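Local coordinates for putative uncharacterized protein lp_3323 (Lactobacillus plantarum, PDB 3DC7) that is of uncharacterized function but probably acts as a hydrolase of lipid or acyl esters, as a member of the GDSL-like family of the SGNH clan, at residues V74-I79 against Q124-T129. Residues are numbered along the deposited sequence; the frame is centred on the assembly and turned at random.
Sequences VRYQAI and QTNWPT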
loop_
_atom_site.group_PDB
_atom_site.type_symbol
_atom_site.label_atom_id
_atom_site.label_comp_id
_atom_site.label_asym_id
_atom_site.label_seq_id
_atom_site.Cartn_x
_atom_site.Cartn_y
_atom_site.Cartn_z
ATOM N N VAL A 74 26.552 -8.284 -1.198
ATOM C CA VAL A 74 27.415 -9.420 -1.533
ATOM C C VAL A 74 27.065 -10.671 -0.716
ATOM O O VAL A 74 27.056 -11.778 -1.243
ATOM C CB VAL A 74 28.952 -9.087 -1.463
ATOM C CG1 VAL A 74 29.344 -8.476 -0.153
ATOM C CG2 VAL A 74 29.785 -10.344 -1.712
ATOM N N ARG A 75 26.735 -10.494 0.560
ATOM C CA ARG A 75 26.477 -11.637 1.437
ATOM C C ARG A 75 25.286 -12.509 1.023
ATOM O O ARG A 75 25.193 -13.669 1.437
ATOM C CB ARG A 75 26.296 -11.182 2.882
ATOM C CG ARG A 75 27.562 -10.700 3.524
ATOM C CD ARG A 75 27.429 -10.657 5.044
ATOM N NE ARG A 75 26.338 -9.802 5.524
ATOM C CZ ARG A 75 25.187 -10.258 5.999
ATOM N NH1 ARG A 75 24.966 -11.562 6.056
ATOM N NH2 ARG A 75 24.260 -9.413 6.432
ATOM N N TYR A 76 24.383 -11.955 0.218
ATOM C CA TYR A 76 23.227 -12.701 -0.279
ATOM C C TYR A 76 23.620 -13.988 -1.009
ATOM O O TYR A 76 22.803 -14.907 -1.130
ATOM C CB TYR A 76 22.388 -11.825 -1.228
ATOM C CG TYR A 76 22.909 -11.771 -2.657
ATOM C CD1 TYR A 76 23.769 -10.760 -3.062
ATOM C CD2 TYR A 76 22.547 -12.742 -3.587
ATOM C CE1 TYR A 76 24.242 -10.695 -4.376
ATOM C CE2 TYR A 76 23.023 -12.707 -4.896
ATOM C CZ TYR A 76 23.872 -11.677 -5.287
ATOM O OH TYR A 76 24.353 -11.641 -6.582
ATOM N N GLN A 77 24.857 -14.033 -1.510
ATOM C CA GLN A 77 25.367 -15.156 -2.306
ATOM C C GLN A 77 25.600 -16.398 -1.444
ATOM O O GLN A 77 25.828 -17.490 -1.973
ATOM C CB GLN A 77 26.647 -14.755 -3.048
ATOM C CG GLN A 77 26.477 -13.491 -3.887
ATOM C CD GLN A 77 27.630 -13.191 -4.844
ATOM O OE1 GLN A 77 27.415 -12.649 -5.931
ATOM N NE2 GLN A 77 28.854 -13.511 -4.438
ATOM N N ALA A 78 25.506 -16.226 -0.121
ATOM C CA ALA A 78 25.584 -17.346 0.834
ATOM C C ALA A 78 24.230 -17.990 1.161
ATOM O O ALA A 78 24.174 -18.979 1.899
ATOM C CB ALA A 78 26.285 -16.902 2.130
ATOM N N ILE A 79 23.146 -17.416 0.639
ATOM C CA ILE A 79 21.808 -18.003 0.782
ATOM C C ILE A 79 21.823 -19.403 0.138
ATOM O O ILE A 79 22.313 -19.566 -0.989
ATOM C CB ILE A 79 20.691 -17.069 0.174
ATOM C CG1 ILE A 79 20.566 -15.760 0.974
ATOM C CG2 ILE A 79 19.337 -17.762 0.103
ATOM C CD1 ILE A 79 19.784 -14.648 0.241
ATOM N N GLN A 124 16.886 -12.155 -7.954
ATOM C CA GLN A 124 15.927 -12.493 -9.002
ATOM C C GLN A 124 16.572 -13.369 -10.066
ATOM O O GLN A 124 15.896 -14.182 -10.691
ATOM C CB GLN A 124 15.347 -11.232 -9.658
ATOM C CG GLN A 124 14.465 -10.356 -8.770
ATOM C CD GLN A 124 13.200 -11.062 -8.283
ATOM O OE1 GLN A 124 13.274 -12.117 -7.658
ATOM N NE2 GLN A 124 12.037 -10.468 -8.553
ATOM N N THR A 125 17.883 -13.192 -10.256
ATOM C CA THR A 125 18.659 -13.979 -11.197
ATOM C C THR A 125 18.844 -15.382 -10.663
ATOM O O THR A 125 18.624 -16.347 -11.391
ATOM C CB THR A 125 20.020 -13.330 -11.470
ATOM O OG1 THR A 125 19.805 -12.012 -11.989
ATOM C CG2 THR A 125 20.827 -14.135 -12.470
ATOM N N ASN A 126 19.203 -15.502 -9.384
ATOM C CA ASN A 126 19.586 -16.817 -8.841
ATOM C C ASN A 126 18.485 -17.623 -8.162
ATOM O O ASN A 126 18.609 -18.826 -8.033
ATOM C CB ASN A 126 20.821 -16.687 -7.948
ATOM C CG ASN A 126 22.029 -16.196 -8.719
ATOM O OD1 ASN A 126 22.620 -16.946 -9.505
ATOM N ND2 ASN A 126 22.387 -14.925 -8.531
ATOM N N TRP A 127 17.424 -16.957 -7.717
ATOM C CA TRP A 127 16.241 -17.638 -7.168
ATOM C C TRP A 127 14.964 -17.093 -7.841
ATOM O O TRP A 127 14.106 -16.500 -7.182
ATOM C CB TRP A 127 16.167 -17.451 -5.655
ATOM C CG TRP A 127 17.331 -18.028 -4.896
ATOM C CD1 TRP A 127 17.432 -19.295 -4.374
ATOM C CD2 TRP A 127 18.550 -17.357 -4.551
ATOM N NE1 TRP A 127 18.635 -19.444 -3.732
ATOM C CE2 TRP A 127 19.342 -18.275 -3.827
ATOM C CE3 TRP A 127 19.050 -16.069 -4.784
ATOM C CZ2 TRP A 127 20.610 -17.947 -3.338
ATOM C CZ3 TRP A 127 20.306 -15.745 -4.298
ATOM C CH2 TRP A 127 21.073 -16.684 -3.585
ATOM N N PRO A 128 14.835 -17.294 -9.163
ATOM C CA PRO A 128 13.728 -16.683 -9.924
ATOM C C PRO A 128 12.319 -17.117 -9.487
ATOM O O PRO A 128 11.383 -16.319 -9.579
ATOM C CB PRO A 128 14.014 -17.101 -11.368
ATOM C CG PRO A 128 14.912 -18.311 -11.261
ATOM C CD PRO A 128 15.726 -18.101 -10.028
ATOM N N THR A 129 12.174 -18.347 -8.998
ATOM C CA THR A 129 10.865 -18.831 -8.584
ATOM C C THR A 129 10.627 -18.764 -7.063
ATOM O O THR A 129 9.561 -19.119 -6.592
ATOM C CB THR A 129 10.600 -20.267 -9.108
ATOM O OG1 THR A 129 11.430 -21.204 -8.411
ATOM C CG2 THR A 129 10.871 -20.366 -10.611
HETATM O O HOH W 1 24.113 -13.147 -9.588
#
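Trp-127, the first residue past the C-terminal end of helix 112-126, reaches across to Tyr-76 and Ile-79 and illustrates how one indole just past a helix end can pack between that helix and the turn 76-79. Ile-79 lays CG2 over one face of the indole, toward its rim and 3.7 Å from Trp-127 CZ2, while CB of Ile-79 approaches the same CZ2 at 3.6 Å; Asn-126 CB lies over the opposite face, also toward the rim. With CG2 anti to the backbone N, that methyl is carried onto the ring. Tyr-76 meets the indole edge to edge, CD2 lying 3.8 Å from Trp-127 CZ3. In this SGNH-type fold, a parallel sheet flanked by helices, Ile-79 and Trp-127 both also touch Ile-86 of central strand 85-89, so the contact packs on one face of the sheet. Polar groups edge the indole: Ile-79 O lies 3.3 Å from Trp-127 CZ2, near the ring plane, and NE1 donates to Pro-80 O. Replacing the indole by an alanine's methyl is likely to leave a gap beside Ile-79 CG2 and the Tyr-76 edge, and Pro-80 O without this donor. A water links the two segments loosely, accepting from Asn-126 ND2 at 2.7 Å and bonding only weakly to Tyr-76 OH; the main partner of ND2 is Gly-122 O, one turn back in its own helix.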